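Local atomic coordinates of chemotactic transducer PctC (Pseudomonas aeruginosa, PDB entry 5LTV), a protein that acts as an amino acid chemoreceptor whose ligand-binding domain also binds gamma-aminobutyrate (GABA). Residues 50-55 / 171-176; 61-66 / 80-85; 73-78 / 101-106; 190-195 / 209-214. All blocks are in the same frame, centred on the assembly; numbering follows the deposited sequence.

Contact 1: residues 50-55 / 171-176. With SO4 (sulfate ion), chain J.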
loop_
_atom_site.group_PDB
_atom_site.type_symbol
_atom_site.label_atom_id
_atom_site.label_comp_id
_atom_site.label_asym_id
_atom_site.label_seq_id
_atom_site.Cartn_x
_atom_site.Cartn_y
_atom_site.Cartn_z
ATOM N N GLN A 50 -4.910 -10.064 -1.410
ATOM C CA GLN A 50 -4.584 -10.213 0.022
ATOM C C GLN A 50 -3.247 -10.916 0.221
ATOM O O GLN A 50 -2.374 -10.433 0.966
ATOM C CB GLN A 50 -5.668 -10.993 0.747
ATOM C CG GLN A 50 -5.217 -11.532 2.124
ATOM C CD GLN A 50 -6.295 -12.400 2.799
ATOM O OE1 GLN A 50 -7.334 -12.701 2.201
ATOM N NE2 GLN A 50 -6.061 -12.778 4.051
ATOM N N SER A 51 -3.075 -12.075 -0.424
ATOM C CA SER A 51 -1.809 -12.799 -0.307
ATOM C C SER A 51 -0.641 -11.953 -0.792
ATOM O O SER A 51 0.426 -11.925 -0.163
ATOM C CB SER A 51 -1.855 -14.108 -1.102
ATOM O OG SER A 51 -2.567 -15.084 -0.415
ATOM N N TRP A 52 -0.819 -11.265 -1.918
ATOM C CA TRP A 52 0.270 -10.463 -2.454
ATOM C C TRP A 52 0.670 -9.360 -1.485
ATOM O O TRP A 52 1.851 -9.219 -1.160
ATOM C CB TRP A 52 -0.130 -9.879 -3.800
ATOM C CG TRP A 52 1.030 -9.358 -4.627
ATOM C CD1 TRP A 52 1.662 -10.013 -5.628
ATOM C CD2 TRP A 52 1.630 -8.059 -4.551
ATOM N NE1 TRP A 52 2.642 -9.219 -6.179
ATOM C CE2 TRP A 52 2.644 -8.009 -5.537
ATOM C CE3 TRP A 52 1.420 -6.934 -3.740
ATOM C CZ2 TRP A 52 3.455 -6.878 -5.731
ATOM C CZ3 TRP A 52 2.231 -5.822 -3.926
ATOM C CH2 TRP A 52 3.230 -5.791 -4.935
ATOM N N LEU A 53 -0.299 -8.553 -1.028
ATOM C CA LEU A 53 -0.029 -7.493 -0.035
ATOM C C LEU A 53 0.540 -8.063 1.272
ATOM O O LEU A 53 1.461 -7.478 1.865
ATOM C CB LEU A 53 -1.325 -6.711 0.243
ATOM C CG LEU A 53 -1.892 -5.857 -0.929
ATOM C CD1 LEU A 53 -3.311 -5.332 -0.695
ATOM C CD2 LEU A 53 -0.921 -4.704 -1.148
ATOM N N GLU A 54 0.016 -9.211 1.731
ATOM C CA GLU A 54 0.503 -9.777 2.992
ATOM C C GLU A 54 1.981 -10.147 2.904
ATOM O O GLU A 54 2.735 -9.932 3.864
ATOM C CB GLU A 54 -0.342 -10.989 3.406
ATOM C CG GLU A 54 -1.690 -10.554 4.065
ATOM C CD GLU A 54 -2.624 -11.702 4.506
ATOM O OE1 GLU A 54 -2.535 -12.832 3.985
ATOM O OE2 GLU A 54 -3.484 -11.442 5.368
ATOM N N GLY A 55 2.417 -10.685 1.751
ATOM C CA GLY A 55 3.829 -10.981 1.561
ATOM C C GLY A 55 4.677 -9.724 1.655
ATOM O O GLY A 55 5.721 -9.708 2.321
ATOM N N LEU A 171 1.425 1.871 -7.967
ATOM C CA LEU A 171 0.033 1.476 -8.129
ATOM C C LEU A 171 -0.184 0.612 -9.365
ATOM O O LEU A 171 -1.042 -0.275 -9.344
ATOM C CB LEU A 171 -0.867 2.714 -8.218
ATOM C CG LEU A 171 -1.035 3.639 -7.026
ATOM C CD1 LEU A 171 -2.348 4.395 -7.252
ATOM C CD2 LEU A 171 -1.026 2.901 -5.673
ATOM N N GLU A 172 0.567 0.850 -10.454
ATOM C CA GLU A 172 0.351 0.034 -11.653
ATOM C C GLU A 172 0.740 -1.422 -11.405
ATOM O O GLU A 172 0.107 -2.330 -11.958
ATOM C CB GLU A 172 1.090 0.611 -12.876
ATOM C CG GLU A 172 2.615 0.453 -12.922
ATOM C CD GLU A 172 3.249 0.953 -14.250
ATOM O OE1 GLU A 172 2.696 0.670 -15.339
ATOM O OE2 GLU A 172 4.306 1.631 -14.209
ATOM N N THR A 173 1.740 -1.660 -10.553
ATOM C CA THR A 173 2.073 -3.024 -10.162
ATOM C C THR A 173 0.897 -3.716 -9.486
ATOM O O THR A 173 0.583 -4.881 -9.780
ATOM C CB THR A 173 3.266 -3.005 -9.208
ATOM O OG1 THR A 173 4.322 -2.222 -9.774
ATOM C CG2 THR A 173 3.740 -4.439 -8.900
ATOM N N LEU A 174 0.255 -3.024 -8.539
ATOM C CA LEU A 174 -0.889 -3.607 -7.845
ATOM C C LEU A 174 -2.068 -3.752 -8.780
ATOM O O LEU A 174 -2.780 -4.773 -8.740
ATOM C CB LEU A 174 -1.271 -2.770 -6.630
ATOM C CG LEU A 174 -0.187 -2.695 -5.536
ATOM C CD1 LEU A 174 -0.520 -1.739 -4.419
ATOM C CD2 LEU A 174 -0.092 -4.036 -5.004
ATOM N N THR A 175 -2.290 -2.753 -9.643
ATOM C CA THR A 175 -3.452 -2.814 -10.515
ATOM C C THR A 175 -3.349 -3.989 -11.473
ATOM O O THR A 175 -4.342 -4.690 -11.715
ATOM C CB THR A 175 -3.620 -1.500 -11.270
ATOM O OG1 THR A 175 -3.675 -0.430 -10.329
ATOM C CG2 THR A 175 -4.906 -1.520 -12.105
ATOM N N ALA A 176 -2.150 -4.251 -11.989
ATOM C CA ALA A 176 -1.897 -5.446 -12.789
ATOM C C ALA A 176 -2.274 -6.730 -12.048
ATOM O O ALA A 176 -2.947 -7.598 -12.614
ATOM C CB ALA A 176 -0.433 -5.488 -13.190
HETATM S S SO4 J . 5.930 -10.373 -7.782
HETATM O O1 SO4 J . 4.741 -9.693 -8.346
HETATM O O2 SO4 J . 6.292 -11.550 -8.576
HETATM O O3 SO4 J . 5.633 -10.847 -6.422
HETATM O O4 SO4 J . 7.089 -9.482 -7.755
#
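Trp52 and Leu53 of helix 34-68 face Thr173 and Leu174 of helix 171-178. The two short segments run roughly antiparallel, at 144°, with their axes 11.6 Å apart. Side chains bridge the gap, and no hydrogen bond crosses it. Trp52 reaches over with CG anti to the backbone N (chi1 -164°), which sends the six-membered part of the indole toward the other helix. Trp52 CZ2 meets the methyl CG2 of Thr173 at 4.0 Å. Leu174 CD2 lies obliquely to the indole, but its exact spacing is doubtful in the model. Next to the indole, Leu53 CD2 touches Leu174 CD2 at 4.0 Å. The polar edge of the indole turns to a sulfate ion, probably from the crystallisation liquor. Trp52 NE1 donates to SO4 O1 over 3.1 Å, nearly straight at 168°, and the oxygen lies in the ring plane. Arg56 binds the same anion and makes a cation-pi contact with the indole. Leu174 also meets Leu149 and Leu200, so it lies between the two sheets. A long helix backing two successive sheet modules is the layout of double Cache sensor domains.

Contact 2: residues 61-66 / 80-85; sequences EGLASQ and RQLEQP
Leu63 and Leu82 make the apolar part of the contact. Their side chains meet at about a right angle. One methyl of Leu82, CD2, rests against both methyls of Leu63, 3.6 Å from CD1 and 3.7 Å from CD2. Phe87 of helix 85-90 packs on Leu63, and Leu82 also rests on Thr105 and Arg107 of strand 104-107. The pair thus joins the long helix 34-68 to the end of helix 75-82 and to the edge of the first sheet. In a Cache module, helices of this kind pack over one face of the antiparallel sheet. The polar part lies beside the leucines, where the amides of Gln66 and Gln81 meet with their planes 71° apart. Gln81 NE2 donates to Gln66 OE1 over 3.0 Å, with an N-H...O angle of 155°. The bond uses a lone pair of Gln66 OE1 and lies close to both amide planes. Gln81 is bent at chi2 (63°), which turns its amide back so that NE2 reaches Gln66 OE1. Gln66 is extended beyond CG, and its NE2 makes a weak bond back to Gly62 O in its own helix. That carbonyl also accepts from Gln66 N and Ser65 OG.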
loop_
_atom_site.group_PDB
_atom_site.type_symbol
_atom_site.label_atom_id
_atom_site.label_comp_id
_atom_site.label_asym_id
_atom_site.label_seq_id
_atom_site.Cartn_x
_atom_site.Cartn_y
_atom_site.Cartn_z
ATOM N N GLU A 61 7.693 -5.926 7.886
ATOM C CA GLU A 61 7.844 -6.363 9.258
ATOM C C GLU A 61 9.241 -6.907 9.506
ATOM O O GLU A 61 9.841 -6.645 10.563
ATOM C CB GLU A 61 6.800 -7.431 9.608
ATOM C CG GLU A 61 5.479 -6.863 10.011
ATOM C CD GLU A 61 4.273 -7.726 9.626
ATOM O OE1 GLU A 61 3.128 -7.213 9.693
ATOM O OE2 GLU A 61 4.433 -8.921 9.276
ATOM N N GLY A 62 9.772 -7.692 8.564
ATOM C CA GLY A 62 11.082 -8.282 8.808
ATOM C C GLY A 62 12.198 -7.261 8.718
ATOM O O GLY A 62 13.253 -7.415 9.357
ATOM N N LEU A 63 11.982 -6.194 7.925
ATOM C CA LEU A 63 12.955 -5.115 7.824
ATOM C C LEU A 63 13.060 -4.394 9.155
ATOM O O LEU A 63 14.153 -4.100 9.633
ATOM C CB LEU A 63 12.559 -4.130 6.708
ATOM C CG LEU A 63 13.377 -2.818 6.605
ATOM C CD1 LEU A 63 14.872 -3.074 6.579
ATOM C CD2 LEU A 63 13.024 -2.036 5.316
ATOM N N ALA A 64 11.910 -4.113 9.770
ATOM C CA ALA A 64 11.906 -3.504 11.097
ATOM C C ALA A 64 12.595 -4.383 12.129
ATOM O O ALA A 64 13.410 -3.888 12.922
ATOM C CB ALA A 64 10.468 -3.211 11.531
ATOM N N SER A 65 12.271 -5.681 12.168
ATOM C CA SER A 65 12.955 -6.538 13.145
ATOM C C SER A 65 14.457 -6.631 12.861
ATOM O O SER A 65 15.261 -6.581 13.792
ATOM C CB SER A 65 12.322 -7.932 13.199
ATOM O OG SER A 65 12.295 -8.559 11.941
ATOM N N GLN A 66 14.860 -6.749 11.593
ATOM C CA GLN A 66 16.289 -6.721 11.277
ATOM C C GLN A 66 16.973 -5.482 11.821
ATOM O O GLN A 66 18.098 -5.568 12.324
ATOM C CB GLN A 66 16.498 -6.725 9.788
ATOM C CG GLN A 66 16.578 -7.978 9.111
ATOM C CD GLN A 66 16.635 -7.679 7.676
ATOM O OE1 GLN A 66 17.684 -7.324 7.177
ATOM N NE2 GLN A 66 15.521 -7.858 6.985
ATOM N N ARG A 80 23.602 -0.972 4.793
ATOM C CA ARG A 80 23.965 -2.338 4.425
ATOM C C ARG A 80 22.755 -3.247 4.511
ATOM O O ARG A 80 22.472 -3.997 3.575
ATOM C CB ARG A 80 25.106 -2.846 5.323
ATOM C CG ARG A 80 25.890 -4.044 4.785
ATOM C CD ARG A 80 27.150 -4.368 5.612
ATOM N NE ARG A 80 26.784 -4.845 6.940
ATOM C CZ ARG A 80 27.102 -6.040 7.429
ATOM N NH1 ARG A 80 27.830 -6.884 6.703
ATOM N NH2 ARG A 80 26.696 -6.388 8.647
ATOM N N GLN A 81 22.011 -3.177 5.623
ATOM C CA GLN A 81 20.759 -3.933 5.751
ATOM C C GLN A 81 19.757 -3.596 4.625
ATOM O O GLN A 81 19.130 -4.496 4.058
ATOM C CB GLN A 81 20.160 -3.659 7.136
ATOM C CG GLN A 81 19.691 -4.871 7.900
ATOM C CD GLN A 81 20.802 -5.863 8.247
ATOM O OE1 GLN A 81 21.969 -5.495 8.448
ATOM N NE2 GLN A 81 20.434 -7.152 8.311
ATOM N N LEU A 82 19.635 -2.312 4.244
ATOM C CA LEU A 82 18.675 -1.912 3.210
ATOM C C LEU A 82 19.116 -2.319 1.812
ATOM O O LEU A 82 18.270 -2.441 0.914
ATOM C CB LEU A 82 18.419 -0.391 3.258
ATOM C CG LEU A 82 17.650 0.041 4.527
ATOM C CD1 LEU A 82 17.503 1.556 4.695
ATOM C CD2 LEU A 82 16.301 -0.557 4.498
ATOM N N GLU A 83 20.401 -2.594 1.619
ATOM C CA GLU A 83 20.899 -2.918 0.291
ATOM C C GLU A 83 20.653 -4.368 -0.124
ATOM O O GLU A 83 21.037 -4.739 -1.239
ATOM C CB GLU A 83 22.396 -2.576 0.213
ATOM C CG GLU A 83 22.502 -1.091 0.071
ATOM C CD GLU A 83 23.892 -0.582 -0.137
ATOM O OE1 GLU A 83 24.824 -1.400 -0.133
ATOM O OE2 GLU A 83 24.045 0.652 -0.310
ATOM N N GLN A 84 20.012 -5.181 0.716
ATOM C CA GLN A 84 19.725 -6.565 0.332
ATOM C C GLN A 84 18.876 -6.646 -0.942
ATOM O O GLN A 84 17.864 -5.925 -1.069
ATOM C CB GLN A 84 19.030 -7.296 1.480
ATOM C CG GLN A 84 19.938 -7.557 2.642
ATOM C CD GLN A 84 19.173 -8.080 3.820
ATOM O OE1 GLN A 84 18.868 -7.323 4.779
ATOM N NE2 GLN A 84 18.836 -9.379 3.764
ATOM N N PRO A 85 19.237 -7.500 -1.903
ATOM C CA PRO A 85 18.513 -7.509 -3.180
ATOM C C PRO A 85 17.051 -7.930 -3.057
ATOM O O PRO A 85 16.238 -7.572 -3.924
ATOM C CB PRO A 85 19.310 -8.503 -4.051
ATOM C CG PRO A 85 20.692 -8.568 -3.418
ATOM C CD PRO A 85 20.538 -8.201 -1.953
#

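Contact 3: residues 73-78 / 101-106; sequences PDEANI and SGTFTM
In this contact the first turn of helix 75-82 packs on strand 104-107, an edge strand of the ligand-binding Cache module, through Glu75 and Ile78 on one side and Thr103 and Thr105 on the other. The five-stranded antiparallel sheet of this module has a helical layer on one face and the GABA pocket on the other. Thr105 points to the helical layer. Phe104 turns the opposite way and meets the pocket residues Tyr95 and Tyr116, the latter edge-to-face, and Met106 touches the bound GABA itself.

The helix begins at Asp74, which is its N-cap. Asp74 OD1 accepts from Asn77 N over 3.1 Å, with the donor above the carboxylate plane. One residue on, Glu75 folds its side chain toward the strand. The bend is at chi2 (-42°), and it lays the carboxylate along the two threonines. Glu75 OE1 is 3.4 Å from Thr105 OG1. Glu75 OE1 is also 3.4 Å from the methyl CG2 of Thr103, whose side chain comes from the opposite direction. The other carboxylate oxygen, OE2, lies close to OE1 of Glu98 on strand 93-98. Two carboxylates this near could raise each other's proton affinity, and one of them may be protonated. Next to the carboxylate the contact becomes apolar. Ile78 is buried and also packs on Leu96, while Thr105 also touches Ala79 of helix 75-82. At the closest point of this pair, Ile78 CG2 stands 4.3 Å from Thr105 CB.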
loop_
_atom_site.group_PDB
_atom_site.type_symbol
_atom_site.label_atom_id
_atom_site.label_comp_id
_atom_site.label_asym_id
_atom_site.label_seq_id
_atom_site.Cartn_x
_atom_site.Cartn_y
_atom_site.Cartn_z
ATOM N N PRO A 73 23.412 0.562 15.416
ATOM C CA PRO A 73 22.587 1.092 14.316
ATOM C C PRO A 73 23.046 2.464 13.834
ATOM O O PRO A 73 22.331 3.447 13.963
ATOM C CB PRO A 73 21.200 1.148 14.958
ATOM C CG PRO A 73 21.486 1.530 16.397
ATOM C CD PRO A 73 22.863 0.926 16.734
ATOM N N ASP A 74 24.260 2.527 13.284
ATOM C CA ASP A 74 24.788 3.702 12.614
ATOM C C ASP A 74 24.400 3.669 11.134
ATOM O O ASP A 74 23.783 2.709 10.670
ATOM C CB ASP A 74 26.301 3.780 12.818
ATOM C CG ASP A 74 27.059 2.603 12.198
ATOM O OD1 ASP A 74 26.440 1.692 11.615
ATOM O OD2 ASP A 74 28.297 2.562 12.326
ATOM N N GLU A 75 24.806 4.705 10.375
ATOM C CA GLU A 75 24.340 4.883 9.002
ATOM C C GLU A 75 24.812 3.768 8.087
ATOM O O GLU A 75 24.084 3.332 7.181
ATOM C CB GLU A 75 24.829 6.225 8.445
ATOM C CG GLU A 75 24.112 7.435 8.978
ATOM C CD GLU A 75 22.616 7.217 9.065
ATOM O OE1 GLU A 75 21.997 6.822 8.046
ATOM O OE2 GLU A 75 22.072 7.420 10.170
ATOM N N ALA A 76 26.059 3.358 8.249
ATOM C CA ALA A 76 26.630 2.367 7.352
ATOM C C ALA A 76 25.971 1.005 7.557
ATOM O O ALA A 76 25.702 0.290 6.588
ATOM C CB ALA A 76 28.142 2.303 7.569
ATOM N N ASN A 77 25.660 0.653 8.807
ATOM C CA ASN A 77 24.991 -0.614 9.082
ATOM C C ASN A 77 23.539 -0.621 8.597
ATOM O O ASN A 77 23.049 -1.660 8.121
ATOM C CB ASN A 77 25.046 -0.926 10.567
ATOM C CG ASN A 77 26.426 -1.284 11.013
ATOM O OD1 ASN A 77 27.274 -1.619 10.184
ATOM N ND2 ASN A 77 26.671 -1.238 12.330
ATOM N N ILE A 78 22.834 0.507 8.748
ATOM C CA ILE A 78 21.469 0.616 8.250
ATOM C C ILE A 78 21.455 0.479 6.728
ATOM O O ILE A 78 20.625 -0.242 6.157
ATOM C CB ILE A 78 20.841 1.953 8.703
ATOM C CG1 ILE A 78 20.408 1.894 10.161
ATOM C CG2 ILE A 78 19.615 2.329 7.858
ATOM C CD1 ILE A 78 20.327 3.286 10.803
ATOM N N SER A 101 17.192 13.363 13.450
ATOM C CA SER A 101 17.411 14.561 12.636
ATOM C C SER A 101 16.900 14.414 11.202
ATOM O O SER A 101 17.351 15.160 10.326
ATOM C CB SER A 101 18.915 14.918 12.605
ATOM O OG SER A 101 19.657 13.854 12.056
ATOM N N GLY A 102 16.002 13.460 10.929
ATOM C CA GLY A 102 15.410 13.322 9.614
ATOM C C GLY A 102 16.251 12.617 8.569
ATOM O O GLY A 102 15.855 12.595 7.400
ATOM N N THR A 103 17.405 12.074 8.943
ATOM C CA THR A 103 18.243 11.305 8.032
ATOM C C THR A 103 17.409 10.247 7.323
ATOM O O THR A 103 16.645 9.521 7.953
ATOM C CB THR A 103 19.369 10.642 8.827
ATOM O OG1 THR A 103 20.145 11.649 9.526
ATOM C CG2 THR A 103 20.251 9.765 7.906
ATOM N N PHE A 104 17.516 10.197 6.005
ATOM C CA PHE A 104 16.650 9.386 5.175
ATOM C C PHE A 104 17.544 8.467 4.350
ATOM O O PHE A 104 18.332 8.944 3.519
ATOM C CB PHE A 104 15.785 10.281 4.288
ATOM C CG PHE A 104 14.825 9.519 3.399
ATOM C CD1 PHE A 104 13.724 8.876 3.945
ATOM C CD2 PHE A 104 15.029 9.458 2.022
ATOM C CE1 PHE A 104 12.838 8.183 3.136
ATOM C CE2 PHE A 104 14.169 8.761 1.210
ATOM C CZ PHE A 104 13.059 8.115 1.772
ATOM N N THR A 105 17.439 7.155 4.580
ATOM C CA THR A 105 18.211 6.168 3.827
ATOM C C THR A 105 17.249 5.320 3.012
ATOM O O THR A 105 16.412 4.616 3.571
ATOM C CB THR A 105 19.036 5.269 4.732
ATOM O OG1 THR A 105 19.758 6.076 5.644
ATOM C CG2 THR A 105 20.028 4.451 3.917
ATOM N N MET A 106 17.376 5.387 1.700
ATOM C CA MET A 106 16.500 4.716 0.769
ATOM C C MET A 106 17.313 3.831 -0.174
ATOM O O MET A 106 18.342 4.275 -0.697
ATOM C CB MET A 106 15.766 5.722 -0.058
ATOM C CG MET A 106 14.985 5.086 -1.193
ATOM S SD MET A 106 13.732 6.264 -1.919
ATOM C CE MET A 106 14.750 7.098 -3.060
#

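Contact 4: residues 190-195 / 209-214; sequences FLVSDA and KTLAEA
A short capped helix packs on one face of the second sheet, where Leu211 meets Phe190 and Val192 of strand 188-193. The two strand residues are two apart, so both direct their side chains to the same face. Leu211 divides its branches between them. Leu211 CD1 touches Val192 CG2 at 3.7 Å, and Leu211 CD2 lies 3.9 Å from Phe190 CZ. The ring of Phe190 meets that methyl obliquely. This ring also meets that of His201, and Leu211 reaches Ile222 as well. All three touching residues are buried, and the contact across the segments is wholly apolar. The sheet has the strand order 2-1-5-4-3, the same as the ligand-binding sheet, as expected for the second module of a double Cache domain. Strand 188-193 pairs with strands 251-256 and 198-200. The helix that presents Leu211 starts with a capping box. Thr210 OG1 accepts from Glu213 N over 3.1 Å. In return Glu213 OE1 takes the N-H of Thr210, with N and OE1 3.1 Å apart, almost perfectly straight at 179°, with the donor above the carboxylate plane.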
loop_
_atom_site.group_PDB
_atom_site.type_symbol
_atom_site.label_atom_id
_atom_site.label_comp_id
_atom_site.label_asym_id
_atom_site.label_seq_id
_atom_site.Cartn_x
_atom_site.Cartn_y
_atom_site.Cartn_z
ATOM N N PHE A 190 -11.550 -2.915 -9.964
ATOM C CA PHE A 190 -10.786 -1.858 -9.312
ATOM C C PHE A 190 -10.850 -2.046 -7.790
ATOM O O PHE A 190 -11.422 -3.016 -7.274
ATOM C CB PHE A 190 -11.240 -0.474 -9.800
ATOM C CG PHE A 190 -12.626 -0.091 -9.418
ATOM C CD1 PHE A 190 -13.720 -0.491 -10.190
ATOM C CD2 PHE A 190 -12.845 0.731 -8.308
ATOM C CE1 PHE A 190 -15.007 -0.113 -9.840
ATOM C CE2 PHE A 190 -14.128 1.108 -7.940
ATOM C CZ PHE A 190 -15.216 0.698 -8.708
ATOM N N LEU A 191 -10.184 -1.151 -7.072
ATOM C CA LEU A 191 -10.094 -1.230 -5.624
ATOM C C LEU A 191 -10.567 0.090 -5.038
ATOM O O LEU A 191 -10.197 1.153 -5.526
ATOM C CB LEU A 191 -8.665 -1.561 -5.170
ATOM C CG LEU A 191 -8.560 -2.048 -3.718
ATOM C CD1 LEU A 191 -8.803 -3.574 -3.580
ATOM C CD2 LEU A 191 -7.207 -1.693 -3.158
ATOM N N VAL A 192 -11.389 0.016 -3.997
ATOM C CA VAL A 192 -12.070 1.183 -3.455
ATOM C C VAL A 192 -12.200 1.000 -1.949
ATOM O O VAL A 192 -12.392 -0.120 -1.458
ATOM C CB VAL A 192 -13.451 1.392 -4.131
ATOM C CG1 VAL A 192 -14.360 0.183 -3.906
ATOM C CG2 VAL A 192 -14.135 2.645 -3.608
ATOM N N SER A 193 -12.057 2.092 -1.210
ATOM C CA SER A 193 -12.150 2.017 0.236
ATOM C C SER A 193 -13.615 2.026 0.658
ATOM O O SER A 193 -14.516 2.347 -0.126
ATOM C CB SER A 193 -11.404 3.176 0.899
ATOM O OG SER A 193 -12.152 4.381 0.825
ATOM N N ASP A 194 -13.839 1.676 1.926
ATOM C CA ASP A 194 -15.192 1.644 2.474
ATOM C C ASP A 194 -15.868 3.006 2.415
ATOM O O ASP A 194 -17.095 3.082 2.282
ATOM C CB ASP A 194 -15.156 1.122 3.914
ATOM C CG ASP A 194 -14.187 1.892 4.802
ATOM O OD1 ASP A 194 -13.363 2.703 4.307
ATOM O OD2 ASP A 194 -14.245 1.656 6.021
ATOM N N ALA A 195 -15.093 4.084 2.499
ATOM C CA ALA A 195 -15.643 5.432 2.415
ATOM C C ALA A 195 -15.957 5.871 0.989
ATOM O O ALA A 195 -16.502 6.962 0.810
ATOM C CB ALA A 195 -14.668 6.433 3.050
ATOM N N LYS A 209 -10.128 9.498 -6.812
ATOM C CA LYS A 209 -11.440 10.103 -6.910
ATOM C C LYS A 209 -12.431 9.336 -6.036
ATOM O O LYS A 209 -12.241 8.157 -5.716
ATOM C CB LYS A 209 -11.923 10.107 -8.358
ATOM C CG LYS A 209 -11.821 11.449 -9.078
ATOM C CD LYS A 209 -10.384 11.937 -9.203
ATOM C CE LYS A 209 -10.189 12.743 -10.493
ATOM N NZ LYS A 209 -8.726 13.004 -10.788
ATOM N N THR A 210 -13.512 10.011 -5.659
ATOM C CA THR A 210 -14.610 9.275 -5.050
ATOM C C THR A 210 -15.426 8.555 -6.114
ATOM O O THR A 210 -15.341 8.857 -7.311
ATOM C CB THR A 210 -15.527 10.198 -4.260
ATOM O OG1 THR A 210 -16.207 11.080 -5.173
ATOM C CG2 THR A 210 -14.706 11.001 -3.246
ATOM N N LEU A 211 -16.223 7.579 -5.669
ATOM C CA LEU A 211 -17.087 6.887 -6.618
ATOM C C LEU A 211 -18.102 7.836 -7.220
ATOM O O LEU A 211 -18.453 7.704 -8.399
ATOM C CB LEU A 211 -17.793 5.710 -5.952
ATOM C CG LEU A 211 -17.050 4.380 -6.037
ATOM C CD1 LEU A 211 -17.486 3.512 -4.911
ATOM C CD2 LEU A 211 -17.313 3.673 -7.356
ATOM N N ALA A 212 -18.571 8.809 -6.434
ATOM C CA ALA A 212 -19.497 9.808 -6.954
ATOM C C ALA A 212 -18.843 10.662 -8.033
ATOM O O ALA A 212 -19.523 11.102 -8.969
ATOM C CB ALA A 212 -20.013 10.673 -5.801
ATOM N N GLU A 213 -17.528 10.902 -7.926
ATOM C CA GLU A 213 -16.798 11.602 -8.981
ATOM C C GLU A 213 -16.592 10.723 -10.214
ATOM O O GLU A 213 -16.655 11.209 -11.346
ATOM C CB GLU A 213 -15.443 12.060 -8.461
ATOM C CG GLU A 213 -15.455 13.290 -7.594
ATOM C CD GLU A 213 -14.069 13.628 -7.114
ATOM O OE1 GLU A 213 -13.672 13.099 -6.054
ATOM O OE2 GLU A 213 -13.358 14.398 -7.801
ATOM N N ALA A 214 -16.335 9.433 -10.007
ATOM C CA ALA A 214 -16.050 8.545 -11.130
ATOM C C ALA A 214 -17.306 8.217 -11.932
ATOM O O ALA A 214 -17.237 8.090 -13.158
ATOM C CB ALA A 214 -15.391 7.260 -10.625
#

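Overall arrangement
Contacts 1 and 2 share helix 34-68; their centres are about 20 Å apart. Contact 2 and contact 3 share helix 75-82 and touch: Leu82 CD1 lies 3.4 Å from Thr105 O. These two belong to the module that binds GABA. Contact 3 comes nearest the ligand, since Met106 lines its pocket, whereas the side chains of Thr105 and Leu82 stay about 11 Å from it. In contact 1, at the junction of the modules, the side chain of Thr173 is about 13 Å away. Contact 4 lies in the other module, its centre 37 Å from that of contact 3 and on the opposite side of the chain's centre. Contact 1 stands between them, 18 Å from contact 4, centre to centre.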